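Local coordinates for protein Ta0487 (Thermoplasma acidophilum, PDB 3KBQ) that is a CinA-family protein of unknown function, seen here as its probable molybdopterin-binding domain, which may bind a molybdopterin-like ligand, at residues V8-N13 with T20-A25; A26-F31 with L65-G70; Q38-F43 with L60-L65; W54-A59 with E82-C87; R126-P131 with G137-V142. All coordinates share one frame; numbering follows the deposited sequence.

Overall arrangement
The five interactions join helices on both sides of one mixed sheet to its strands, or to each other, or pair two of its strands. Interactions 1 and 2 seat successive turns of helix 23-34 on the neighbouring strands 5-11 and 65-69; the first adds a polar bond at the helix start, while the second is van der Waals packing of an isoleucine. Helix 49-62, on the other side of the sheet, serves interactions 3 and 4: its last turn meets two arginines of strand 38-45 that are salt-bridged to the second subunit, and its middle meets helix 80-87 through aromatic rings. Interaction 5 closes the far sheet edge with a backbone ladder. Interactions 1, 2 and 3 are buried, 4 and 5 partly buried.

Interaction 1. Residues V8-N13 with T20-A25; sequences VITVGN and TVNTNA
Strand 8-11 and the start of helix 23-34 draw closest at Val8 and Ala25, whose CA atoms are 6.7 Å apart. The chain enters the helix through an inverse gamma turn centred on Asn22, with Thr23 N bonded to Val21 O, and Asn22 is also the N-cap. Its amide links strand and helix. ND2 donates to Thr10 OG1 at 2.9 Å along an almost straight path (169°), the hydroxyl oxygen lying in the amide plane. OD1 turns back to the helix and accepts from Ala25 N at 3.1 Å, the donor standing well above the carbonyl plane. Both ends of the amide are thus used, which fixes its rotation. With CG anti to the backbone N (chi1 -158°), the amide approaches Thr10 from the opposite direction. The methyl of Ala25 rests 3.8 Å from the same OG1, and Val8 CG1 reaches to 4.3 Å from Ala25 CB, so a small apolar patch flanks the bond. Ile15 touches both Thr10 and Asn22 from helix 13-16. A side-chain N-cap that also bonds a strand here ties the start of helix 23-34 to strand 5-11 in the alpha/beta fold of the probable molybdopterin-binding domain.

Interaction 2. Residues A26-F31 with L65-G70; sequences AFIGNF and LVVSSG
Van der Waals packing carries this contact, and from the helix it is made by Ile28 alone, which juts from helix 23-34 onto strand 65-69. Its two branches divide the work. CG2 sits 3.8 Å from Val67 CB and 4.0 Å from Val67 CG1, while CD1, at the end of the longer branch, reaches along the strand to Ser69. Chi1 of -65° sets CG2 anti to the backbone N and leaves CG1 beside it; the extended second torsion then carries CD1 onward. Val67 answers with CG1, which lies 4.1 Å from Ile28 CD1, and the two side chains meet at a slant. At the polar end, Ser69 offers CB and OG at equal distance, both 4.1 Å from Ile28 CD1, so the methyl lies against the hydroxymethyl group as a whole. The hydroxyl has a weak hydrogen bond with Asn24 ND2, one turn earlier on the same helix, adding a polar tie beside the apolar one. Val67 and Ser69 face this helix, whereas Val66 and Ser68 turn to helix 49-62 on the other side of the sheet. Ile28 is further packed by Val8 of the adjoining strand 5-11 and by Met157 of helix 154-163.

Interaction 3. Residues Q38-F43 with L60-L65; sequences QVRRGF and LEVSDL
Two first torsions bring a pair of arginines to Val62: Arg40 sets CG anti to its backbone N (chi1 -175°), Arg41 sets it beside the N (chi1 -68°), and both chains then run extended to NE. They reach the valine at the end of helix 49-62, each crossing it at about a right angle. Val62 CB lies 3.5 Å above the Arg40 guanidinium plane, displaced toward the rim, whereas Val62 CG1 stands 3.7 Å over the centre of the Arg41 guanidinium. One small side chain therefore packs against a face of both flat groups. The polar link is slight: Arg40 NH1 makes a weak, bent hydrogen bond to Val62 O, 3.4 Å long at 127°. Stronger partners hold the charged ends, since Glu51 of the second subunit forms salt bridges with Arg40 NH2 and Arg41 NE, and Trp54 of that subunit takes Arg41 in a cation-pi contact. Bound to a carboxylate, the two neighbouring cations are probably well compensated. Arg41 and Gly42 also join an antiparallel ladder with a strand of the second subunit, so this is an edge strand packed on its own crossover helix within a sheet continued across a dimer interface.

Interaction 4. Residues W54-A59 with E82-C87; sequences WAFRVA and EGFAKC
This is a helix-helix contact, partly buried, between helices 49-62 and 80-87, which pack next to each other on the same side of the mixed sheet. The axes of the two segments cross at -56° and come within 9.2 Å of each other. At the sheet-facing side, Phe56 and Phe84 form a T-shaped (edge-to-face) pair: ring centroids are 5.0 Å apart and planes are inclined at 70°. Phe84 presents its CD1 edge over the centre of one face of Phe56, coming 3.7 Å from Phe56 CG. Its CB lies over the same face in a CH-pi contact, 4.3 Å from the Phe56 ring centroid. Both rings also rest on Val147 and Ile149 of strand 145-150. Cys87 lies between the helices, its SG 3.7 Å from both Phe56 CB and Arg57 CD. Arg57 bends at chi2 (-46°) and chi3, which folds its chain across Cys87 and brings the guanidinium to the end of helix 80-87. There NH1 donates to Cys87 O at 2.7 Å, nearly in line with the carbonyl but bent at the hydrogen and tilted from the guanidinium plane. The chemistry grades outward from an edge-to-face aromatic pair, through the cysteine sulfur, to a charge-assisted hydrogen bond from the exposed Arg57; a positive group on a C-terminal carbonyl would probably be favoured by the helix dipole.

Interaction 5. Residues R126-P131 with G137-V142; sequences RPIENP and GLICAV
Four backbone hydrogen bonds tie Arg126 and Ile128 to Ile139 and Gly137 in antiparallel register. Arg126 N gives to Ile139 O at 2.8 Å and Ile139 N returns to Arg126 O; Ile128 N gives to Gly137 O and Gly137 N returns to Ile128 O. Between these hydrogen-bonded pairs, Pro127 and Leu138 form a non-hydrogen-bonded one, where Leu138 CA makes a CA-H...O contact with Arg126 O at 3.3 Å. Proline suits this place, because the amide hydrogen it lacks is not needed for the ladder. On the face of Ile128 and Ile139, the two CG1 atoms meet at 3.6 Å with the side chains crossing nearly at right angles. Ile128 CD1 extends over Gly137, which has no side chain to obstruct it. Arg126 runs alongside Ile139, its NH1 3.5 Å from Ile139 CD1. On the other face, Leu138 CD2 packs 4.1 Å from Pro127 CB. Farther out, Met164 touches both isoleucines and Ile121 backs Pro127 and Leu138. The Cys125-Cys140 disulfide cross-links the two strands next to the Arg126-Ile139 pair, and backbone pairing continues to Ser124 and Ala141. Strands 125-128 and 137-142 thus form a disulfide-linked beta hairpin, the antiparallel edge of an otherwise mainly parallel alpha/beta sheet.

Interaction 1. Residues V8-N13 with T20-A25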
# COMPACT_ATOMS: atom_id res chain seq x y z
N VAL B 8 2.27 4.63 -6.19
CA VAL B 8 1.13 5.25 -5.55
C VAL B 8 1.32 5.19 -4.03
O VAL B 8 1.68 4.18 -3.47
CB VAL B 8 -0.17 4.56 -5.99
CG1 VAL B 8 -1.43 5.24 -5.42
CG2 VAL B 8 -0.21 4.51 -7.54
N ILE B 9 1.01 6.30 -3.38
CA ILE B 9 1.08 6.37 -1.94
C ILE B 9 -0.29 6.84 -1.45
O ILE B 9 -0.92 7.73 -2.04
CB ILE B 9 2.15 7.38 -1.47
CG1 ILE B 9 3.58 6.93 -1.88
CG2 ILE B 9 2.04 7.55 0.12
CD1 ILE B 9 4.61 8.10 -1.78
N THR B 10 -0.77 6.21 -0.38
CA THR B 10 -2.01 6.60 0.24
C THR B 10 -1.64 6.86 1.71
O THR B 10 -1.03 6.01 2.38
CB THR B 10 -3.07 5.45 0.21
OG1 THR B 10 -3.33 5.08 -1.15
CG2 THR B 10 -4.41 5.90 0.87
N VAL B 11 -2.00 8.04 2.20
CA VAL B 11 -1.74 8.39 3.61
C VAL B 11 -3.07 8.46 4.40
O VAL B 11 -3.98 9.18 3.99
CB VAL B 11 -1.03 9.77 3.69
CG1 VAL B 11 -0.71 10.15 5.14
CG2 VAL B 11 0.26 9.78 2.77
N GLY B 12 -3.20 7.74 5.51
CA GLY B 12 -4.44 7.79 6.27
C GLY B 12 -4.62 6.55 7.13
O GLY B 12 -4.75 5.42 6.63
N ASN B 13 -4.59 6.76 8.44
CA ASN B 13 -4.83 5.69 9.41
C ASN B 13 -6.12 4.91 9.16
O ASN B 13 -6.16 3.71 9.41
CB ASN B 13 -4.91 6.28 10.84
CG ASN B 13 -3.58 6.87 11.29
OD1 ASN B 13 -2.58 6.85 10.57
ND2 ASN B 13 -3.56 7.43 12.50
N THR B 20 -12.15 2.45 6.00
CA THR B 20 -12.61 2.76 4.64
C THR B 20 -11.74 1.93 3.66
O THR B 20 -10.56 1.59 3.94
CB THR B 20 -12.41 4.26 4.31
OG1 THR B 20 -11.03 4.53 4.27
CG2 THR B 20 -13.03 5.18 5.36
N VAL B 21 -12.30 1.63 2.50
CA VAL B 21 -11.55 0.89 1.49
C VAL B 21 -10.71 1.87 0.63
O VAL B 21 -11.06 3.04 0.46
CB VAL B 21 -12.50 -0.02 0.62
CG1 VAL B 21 -13.26 0.77 -0.49
CG2 VAL B 21 -11.72 -1.17 0.04
N ASN B 22 -9.60 1.41 0.09
CA ASN B 22 -8.76 2.32 -0.68
C ASN B 22 -9.18 2.56 -2.13
O ASN B 22 -8.49 2.13 -3.07
CB ASN B 22 -7.30 1.88 -0.64
CG ASN B 22 -6.33 3.04 -0.94
OD1 ASN B 22 -6.73 4.10 -1.43
ND2 ASN B 22 -5.06 2.81 -0.69
N THR B 23 -10.24 3.32 -2.33
CA THR B 23 -10.69 3.60 -3.70
C THR B 23 -9.79 4.58 -4.42
O THR B 23 -9.70 4.52 -5.63
CB THR B 23 -12.13 4.21 -3.75
OG1 THR B 23 -12.13 5.46 -3.05
CG2 THR B 23 -13.14 3.29 -3.09
N ASN B 24 -9.15 5.51 -3.69
CA ASN B 24 -8.24 6.42 -4.37
C ASN B 24 -7.10 5.67 -5.08
O ASN B 24 -6.75 6.01 -6.20
CB ASN B 24 -7.65 7.47 -3.40
CG ASN B 24 -8.69 8.52 -3.00
OD1 ASN B 24 -9.79 8.55 -3.54
ND2 ASN B 24 -8.30 9.42 -2.10
N ALA B 25 -6.53 4.67 -4.42
CA ALA B 25 -5.39 3.96 -5.02
C ALA B 25 -5.83 3.24 -6.30
O ALA B 25 -5.09 3.17 -7.27
CB ALA B 25 -4.73 2.97 -3.99

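Interaction 2. Residues A26-F31 with L65-G70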
# COMPACT_ATOMS: atom_id res chain seq x y z
N ALA B 26 -7.06 2.73 -6.32
CA ALA B 26 -7.63 2.12 -7.53
C ALA B 26 -7.78 3.14 -8.63
O ALA B 26 -7.38 2.89 -9.73
CB ALA B 26 -8.99 1.41 -7.27
N PHE B 27 -8.37 4.28 -8.33
CA PHE B 27 -8.56 5.31 -9.35
C PHE B 27 -7.19 5.79 -9.89
O PHE B 27 -7.01 5.91 -11.11
CB PHE B 27 -9.35 6.49 -8.79
CG PHE B 27 -9.54 7.62 -9.79
CD1 PHE B 27 -10.71 7.74 -10.52
CD2 PHE B 27 -8.55 8.59 -9.99
CE1 PHE B 27 -10.89 8.78 -11.45
CE2 PHE B 27 -8.74 9.63 -10.92
CZ PHE B 27 -9.90 9.69 -11.64
N ILE B 28 -6.22 6.01 -9.01
CA ILE B 28 -4.89 6.47 -9.45
C ILE B 28 -4.19 5.37 -10.26
O ILE B 28 -3.62 5.64 -11.33
CB ILE B 28 -4.02 6.93 -8.23
CG1 ILE B 28 -4.65 8.18 -7.54
CG2 ILE B 28 -2.51 7.18 -8.66
CD1 ILE B 28 -4.08 8.46 -6.07
N GLY B 29 -4.25 4.13 -9.78
CA GLY B 29 -3.66 3.01 -10.50
C GLY B 29 -4.22 2.88 -11.90
O GLY B 29 -3.47 2.67 -12.86
N ASN B 30 -5.54 3.02 -12.02
CA ASN B 30 -6.20 2.91 -13.31
C ASN B 30 -5.84 4.10 -14.22
O ASN B 30 -5.56 3.91 -15.41
CB ASN B 30 -7.73 2.79 -13.15
CG ASN B 30 -8.44 2.63 -14.50
OD1 ASN B 30 -8.24 1.65 -15.21
ND2 ASN B 30 -9.22 3.61 -14.85
N PHE B 31 -5.82 5.31 -13.65
CA PHE B 31 -5.47 6.53 -14.39
C PHE B 31 -4.06 6.41 -14.96
O PHE B 31 -3.86 6.67 -16.14
CB PHE B 31 -5.60 7.77 -13.49
CG PHE B 31 -5.23 9.09 -14.17
CD1 PHE B 31 -6.21 9.86 -14.79
CD2 PHE B 31 -3.93 9.59 -14.12
CE1 PHE B 31 -5.88 11.09 -15.42
CE2 PHE B 31 -3.60 10.82 -14.75
CZ PHE B 31 -4.59 11.56 -15.39
N LEU B 65 7.61 8.64 -11.48
CA LEU B 65 6.42 9.44 -11.20
C LEU B 65 5.76 8.83 -9.97
O LEU B 65 5.54 7.60 -9.92
CB LEU B 65 5.43 9.39 -12.36
CG LEU B 65 4.00 9.93 -12.04
CD1 LEU B 65 4.03 11.42 -11.72
CD2 LEU B 65 3.10 9.71 -13.23
N VAL B 66 5.49 9.67 -8.98
CA VAL B 66 4.94 9.22 -7.71
C VAL B 66 3.68 10.03 -7.45
O VAL B 66 3.70 11.28 -7.54
CB VAL B 66 5.98 9.45 -6.56
CG1 VAL B 66 5.39 9.13 -5.19
CG2 VAL B 66 7.23 8.56 -6.81
N VAL B 67 2.55 9.35 -7.20
CA VAL B 67 1.33 10.11 -6.90
C VAL B 67 0.84 9.71 -5.53
O VAL B 67 0.72 8.50 -5.26
CB VAL B 67 0.17 9.83 -7.95
CG1 VAL B 67 -1.06 10.71 -7.64
CG2 VAL B 67 0.66 10.04 -9.42
N SER B 68 0.63 10.69 -4.63
CA SER B 68 0.09 10.41 -3.28
C SER B 68 -1.30 11.01 -3.13
O SER B 68 -1.64 12.01 -3.79
CB SER B 68 0.97 10.94 -2.14
OG SER B 68 0.97 12.37 -2.12
N SER B 69 -2.14 10.41 -2.30
CA SER B 69 -3.34 11.11 -1.88
C SER B 69 -3.54 10.97 -0.39
O SER B 69 -3.17 9.94 0.21
CB SER B 69 -4.58 10.63 -2.62
OG SER B 69 -4.93 9.34 -2.14
N GLY B 70 -4.20 11.96 0.21
CA GLY B 70 -4.46 11.93 1.62
C GLY B 70 -3.52 12.82 2.41
O GLY B 70 -2.39 13.06 2.02

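Interaction 3. Residues Q38-F43 with L60-L65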
# COMPACT_ATOMS: atom_id res chain seq x y z
N GLN B 38 3.66 1.78 -15.99
CA GLN B 38 3.64 0.59 -15.16
C GLN B 38 3.56 0.96 -13.67
O GLN B 38 4.47 1.60 -13.10
CB GLN B 38 4.86 -0.33 -15.43
CG GLN B 38 4.90 -1.49 -14.38
CD GLN B 38 5.95 -2.53 -14.64
OE1 GLN B 38 7.16 -2.28 -14.43
NE2 GLN B 38 5.52 -3.72 -15.07
N VAL B 39 2.46 0.59 -13.01
CA VAL B 39 2.35 0.94 -11.60
C VAL B 39 3.12 -0.13 -10.80
O VAL B 39 2.76 -1.30 -10.72
CB VAL B 39 0.89 1.05 -11.13
CG1 VAL B 39 0.83 1.47 -9.63
CG2 VAL B 39 0.14 2.03 -12.04
N ARG B 40 4.21 0.30 -10.19
CA ARG B 40 5.16 -0.68 -9.67
C ARG B 40 4.88 -1.09 -8.22
O ARG B 40 4.91 -2.31 -7.92
CB ARG B 40 6.58 -0.16 -9.83
CG ARG B 40 7.53 -1.23 -9.41
CD ARG B 40 8.93 -0.97 -9.81
NE ARG B 40 9.85 -1.78 -9.01
CZ ARG B 40 11.17 -1.63 -9.08
NH1 ARG B 40 11.70 -0.68 -9.89
NH2 ARG B 40 11.96 -2.40 -8.34
N ARG B 41 4.67 -0.12 -7.32
CA ARG B 41 4.43 -0.40 -5.90
C ARG B 41 3.38 0.55 -5.40
O ARG B 41 3.32 1.71 -5.89
CB ARG B 41 5.69 -0.22 -5.05
CG ARG B 41 6.78 -1.25 -5.34
CD ARG B 41 7.93 -1.05 -4.39
NE ARG B 41 9.00 -1.94 -4.73
CZ ARG B 41 10.21 -1.91 -4.16
NH1 ARG B 41 10.44 -1.04 -3.18
NH2 ARG B 41 11.15 -2.76 -4.55
N GLY B 42 2.61 0.10 -4.40
CA GLY B 42 1.61 0.93 -3.69
C GLY B 42 2.03 0.93 -2.22
O GLY B 42 2.55 -0.09 -1.70
N PHE B 43 1.90 2.07 -1.57
CA PHE B 43 2.28 2.20 -0.16
C PHE B 43 1.08 2.79 0.57
O PHE B 43 0.42 3.70 0.06
CB PHE B 43 3.44 3.19 -0.01
CG PHE B 43 4.64 2.83 -0.80
CD1 PHE B 43 5.65 2.10 -0.23
CD2 PHE B 43 4.75 3.25 -2.16
CE1 PHE B 43 6.81 1.77 -0.99
CE2 PHE B 43 5.85 2.95 -2.90
CZ PHE B 43 6.91 2.19 -2.32
N LEU B 60 10.33 6.92 -4.77
CA LEU B 60 11.20 7.66 -5.70
C LEU B 60 12.37 6.80 -6.15
O LEU B 60 12.86 6.93 -7.30
CB LEU B 60 11.69 8.95 -5.04
CG LEU B 60 10.73 10.14 -4.99
CD1 LEU B 60 11.27 11.26 -3.99
CD2 LEU B 60 10.52 10.78 -6.41
N GLU B 61 12.79 5.87 -5.29
CA GLU B 61 13.86 4.95 -5.64
C GLU B 61 13.42 4.02 -6.80
O GLU B 61 14.21 3.64 -7.62
CB GLU B 61 14.18 4.11 -4.41
CG GLU B 61 15.12 2.99 -4.60
CD GLU B 61 15.38 2.25 -3.25
OE1 GLU B 61 14.99 2.74 -2.15
OE2 GLU B 61 15.96 1.14 -3.32
N VAL B 62 12.15 3.66 -6.88
CA VAL B 62 11.72 2.65 -7.88
C VAL B 62 10.88 3.21 -9.05
O VAL B 62 10.52 2.47 -9.99
CB VAL B 62 10.95 1.50 -7.17
CG1 VAL B 62 11.81 0.88 -6.08
CG2 VAL B 62 9.54 2.01 -6.55
N SER B 63 10.56 4.50 -9.01
CA SER B 63 9.71 5.07 -10.05
C SER B 63 10.09 6.52 -10.36
O SER B 63 10.65 7.21 -9.52
CB SER B 63 8.22 4.94 -9.68
OG SER B 63 7.96 5.66 -8.52
N ASP B 64 9.76 6.98 -11.57
CA ASP B 64 9.98 8.34 -11.97
C ASP B 64 8.76 9.23 -11.81
O ASP B 64 8.86 10.44 -11.96
CB ASP B 64 10.52 8.43 -13.41
CG ASP B 64 12.01 8.05 -13.51
OD1 ASP B 64 12.64 7.62 -12.48
OD2 ASP B 64 12.55 8.18 -14.64
N LEU B 65 7.61 8.64 -11.48
CA LEU B 65 6.42 9.44 -11.20
C LEU B 65 5.76 8.83 -9.97
O LEU B 65 5.54 7.60 -9.92
CB LEU B 65 5.43 9.39 -12.36
CG LEU B 65 4.00 9.93 -12.04
CD1 LEU B 65 4.03 11.42 -11.72
CD2 LEU B 65 3.10 9.71 -13.23

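Interaction 4. Residues W54-A59 with E82-C87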
# COMPACT_ATOMS: atom_id res chain seq x y z
N TRP B 54 9.37 7.96 4.57
CA TRP B 54 9.78 6.62 4.13
C TRP B 54 9.13 6.25 2.78
O TRP B 54 9.82 5.85 1.86
CB TRP B 54 9.56 5.53 5.23
CG TRP B 54 9.73 4.15 4.68
CD1 TRP B 54 10.94 3.46 4.46
CD2 TRP B 54 8.69 3.31 4.18
NE1 TRP B 54 10.65 2.25 3.85
CE2 TRP B 54 9.29 2.13 3.68
CE3 TRP B 54 7.29 3.45 4.09
CZ2 TRP B 54 8.54 1.08 3.11
CZ3 TRP B 54 6.53 2.39 3.55
CH2 TRP B 54 7.18 1.22 3.06
N ALA B 55 7.82 6.42 2.67
CA ALA B 55 7.06 5.99 1.50
C ALA B 55 7.52 6.79 0.27
O ALA B 55 7.82 6.22 -0.77
CB ALA B 55 5.56 6.15 1.75
N PHE B 56 7.66 8.11 0.42
CA PHE B 56 8.09 8.93 -0.72
C PHE B 56 9.49 8.53 -1.17
O PHE B 56 9.74 8.42 -2.35
CB PHE B 56 8.06 10.46 -0.42
CG PHE B 56 6.69 11.09 -0.59
CD1 PHE B 56 6.12 11.26 -1.85
CD2 PHE B 56 5.97 11.53 0.53
CE1 PHE B 56 4.87 11.80 -2.00
CE2 PHE B 56 4.70 12.11 0.39
CZ PHE B 56 4.14 12.26 -0.88
N ARG B 57 10.41 8.33 -0.23
CA ARG B 57 11.77 7.94 -0.60
C ARG B 57 11.86 6.59 -1.35
O ARG B 57 12.50 6.48 -2.40
CB ARG B 57 12.67 7.89 0.64
CG ARG B 57 12.91 9.27 1.31
CD ARG B 57 13.25 10.32 0.26
NE ARG B 57 14.46 9.99 -0.49
CZ ARG B 57 15.63 10.56 -0.26
NH1 ARG B 57 15.72 11.46 0.72
NH2 ARG B 57 16.72 10.24 -0.99
N VAL B 58 11.25 5.57 -0.79
CA VAL B 58 11.14 4.32 -1.52
C VAL B 58 10.44 4.46 -2.88
O VAL B 58 10.97 3.95 -3.89
CB VAL B 58 10.53 3.21 -0.67
CG1 VAL B 58 10.60 1.91 -1.41
CG2 VAL B 58 11.41 3.07 0.60
N ALA B 59 9.29 5.14 -2.92
CA ALA B 59 8.60 5.33 -4.17
C ALA B 59 9.53 5.95 -5.21
O ALA B 59 9.58 5.50 -6.39
CB ALA B 59 7.27 6.17 -3.97
N GLU B 82 4.45 18.27 4.82
CA GLU B 82 5.59 18.38 5.71
C GLU B 82 6.45 17.11 5.67
O GLU B 82 7.68 17.17 5.70
CB GLU B 82 5.12 18.66 7.14
CG GLU B 82 6.26 18.99 8.12
CD GLU B 82 5.78 19.34 9.54
OE1 GLU B 82 4.55 19.42 9.81
OE2 GLU B 82 6.65 19.52 10.40
N GLY B 83 5.80 15.94 5.68
CA GLY B 83 6.56 14.68 5.56
C GLY B 83 7.36 14.63 4.27
O GLY B 83 8.50 14.17 4.27
N PHE B 84 6.75 15.06 3.17
CA PHE B 84 7.43 15.14 1.89
C PHE B 84 8.62 16.11 1.92
O PHE B 84 9.70 15.74 1.48
CB PHE B 84 6.51 15.55 0.75
CG PHE B 84 7.23 15.72 -0.56
CD1 PHE B 84 7.68 14.59 -1.25
CD2 PHE B 84 7.49 16.98 -1.08
CE1 PHE B 84 8.38 14.72 -2.48
CE2 PHE B 84 8.21 17.13 -2.31
CZ PHE B 84 8.63 15.98 -3.00
N ALA B 85 8.43 17.33 2.42
CA ALA B 85 9.54 18.31 2.60
C ALA B 85 10.73 17.75 3.37
O ALA B 85 11.89 17.92 2.96
CB ALA B 85 9.04 19.55 3.32
N LYS B 86 10.42 17.10 4.48
CA LYS B 86 11.44 16.57 5.38
C LYS B 86 12.21 15.52 4.62
O LYS B 86 13.43 15.45 4.67
CB LYS B 86 10.78 15.92 6.60
CG LYS B 86 11.76 15.41 7.63
CD LYS B 86 11.02 14.52 8.66
CE LYS B 86 11.92 14.28 9.85
NZ LYS B 86 11.12 14.46 11.07
N CYS B 87 11.50 14.69 3.88
CA CYS B 87 12.20 13.60 3.27
C CYS B 87 13.08 14.03 2.08
O CYS B 87 14.01 13.33 1.74
CB CYS B 87 11.27 12.46 2.95
SG CYS B 87 10.52 12.62 1.31

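Interaction 5. Residues R126-P131 with G137-V142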
# COMPACT_ATOMS: atom_id res chain seq x y z
N ARG B 126 5.14 23.29 -6.73
CA ARG B 126 4.20 24.34 -7.09
C ARG B 126 2.79 23.92 -6.64
O ARG B 126 2.42 22.75 -6.81
CB ARG B 126 4.15 24.49 -8.60
CG ARG B 126 5.29 25.27 -9.20
CD ARG B 126 4.98 25.56 -10.67
NE ARG B 126 5.11 24.37 -11.52
CZ ARG B 126 4.11 23.77 -12.17
NH1 ARG B 126 2.87 24.25 -12.09
NH2 ARG B 126 4.36 22.69 -12.90
N PRO B 127 1.97 24.88 -6.15
CA PRO B 127 0.61 24.46 -5.80
C PRO B 127 -0.26 24.28 -7.03
O PRO B 127 -0.02 24.94 -8.03
CB PRO B 127 0.09 25.62 -4.93
CG PRO B 127 0.94 26.87 -5.32
CD PRO B 127 2.16 26.35 -6.09
N ILE B 128 -1.23 23.37 -6.97
CA ILE B 128 -2.26 23.23 -7.99
C ILE B 128 -3.62 23.59 -7.38
O ILE B 128 -3.99 23.07 -6.30
CB ILE B 128 -2.48 21.77 -8.48
CG1 ILE B 128 -1.16 20.98 -8.57
CG2 ILE B 128 -3.27 21.83 -9.80
CD1 ILE B 128 -1.31 19.42 -8.43
N GLU B 129 -4.36 24.44 -8.08
CA GLU B 129 -5.63 24.96 -7.61
C GLU B 129 -6.63 23.86 -7.35
O GLU B 129 -6.76 22.94 -8.15
CB GLU B 129 -6.22 25.92 -8.63
CG GLU B 129 -7.34 26.75 -8.03
CD GLU B 129 -8.55 26.89 -8.96
OE1 GLU B 129 -9.56 27.54 -8.55
OE2 GLU B 129 -8.49 26.36 -10.09
N ASN B 130 -7.31 23.94 -6.23
CA ASN B 130 -8.32 22.96 -5.91
C ASN B 130 -9.69 23.62 -6.05
O ASN B 130 -10.15 24.26 -5.11
CB ASN B 130 -8.11 22.46 -4.48
CG ASN B 130 -9.05 21.34 -4.09
OD1 ASN B 130 -10.03 21.00 -4.79
ND2 ASN B 130 -8.76 20.75 -2.94
N PRO B 131 -10.34 23.44 -7.21
CA PRO B 131 -11.58 24.17 -7.42
C PRO B 131 -12.74 23.64 -6.58
O PRO B 131 -13.75 24.33 -6.44
CB PRO B 131 -11.85 23.97 -8.92
CG PRO B 131 -11.20 22.69 -9.27
CD PRO B 131 -10.19 22.34 -8.17
N GLY B 137 -3.44 21.04 -4.42
CA GLY B 137 -2.51 19.95 -4.72
C GLY B 137 -1.12 20.53 -4.91
O GLY B 137 -0.94 21.76 -4.95
N LEU B 138 -0.12 19.66 -5.02
CA LEU B 138 1.25 20.08 -5.32
C LEU B 138 1.82 19.22 -6.43
O LEU B 138 1.58 18.01 -6.45
CB LEU B 138 2.14 19.97 -4.08
CG LEU B 138 1.80 20.80 -2.82
CD1 LEU B 138 2.88 20.62 -1.74
CD2 LEU B 138 1.67 22.26 -3.16
N ILE B 139 2.56 19.83 -7.37
CA ILE B 139 3.40 19.09 -8.31
C ILE B 139 4.79 19.51 -7.95
O ILE B 139 5.07 20.71 -7.82
CB ILE B 139 3.26 19.52 -9.79
CG1 ILE B 139 1.83 19.85 -10.15
CG2 ILE B 139 3.88 18.48 -10.78
CD1 ILE B 139 1.71 21.17 -10.98
N CYS B 140 5.67 18.52 -7.82
CA CYS B 140 7.01 18.75 -7.37
C CYS B 140 7.94 18.09 -8.36
O CYS B 140 7.56 17.09 -9.03
CB CYS B 140 7.18 18.14 -5.98
SG CYS B 140 5.76 18.59 -4.89
N ALA B 141 9.14 18.64 -8.48
CA ALA B 141 10.17 17.93 -9.26
C ALA B 141 11.32 17.59 -8.30
O ALA B 141 11.75 18.42 -7.49
CB ALA B 141 10.66 18.79 -10.41
N VAL B 142 11.77 16.34 -8.35
CA VAL B 142 12.91 15.89 -7.57
C VAL B 142 13.88 15.34 -8.62
O VAL B 142 13.64 14.26 -9.18
CB VAL B 142 12.51 14.78 -6.55
CG1 VAL B 142 13.72 14.39 -5.65
CG2 VAL B 142 11.35 15.22 -5.69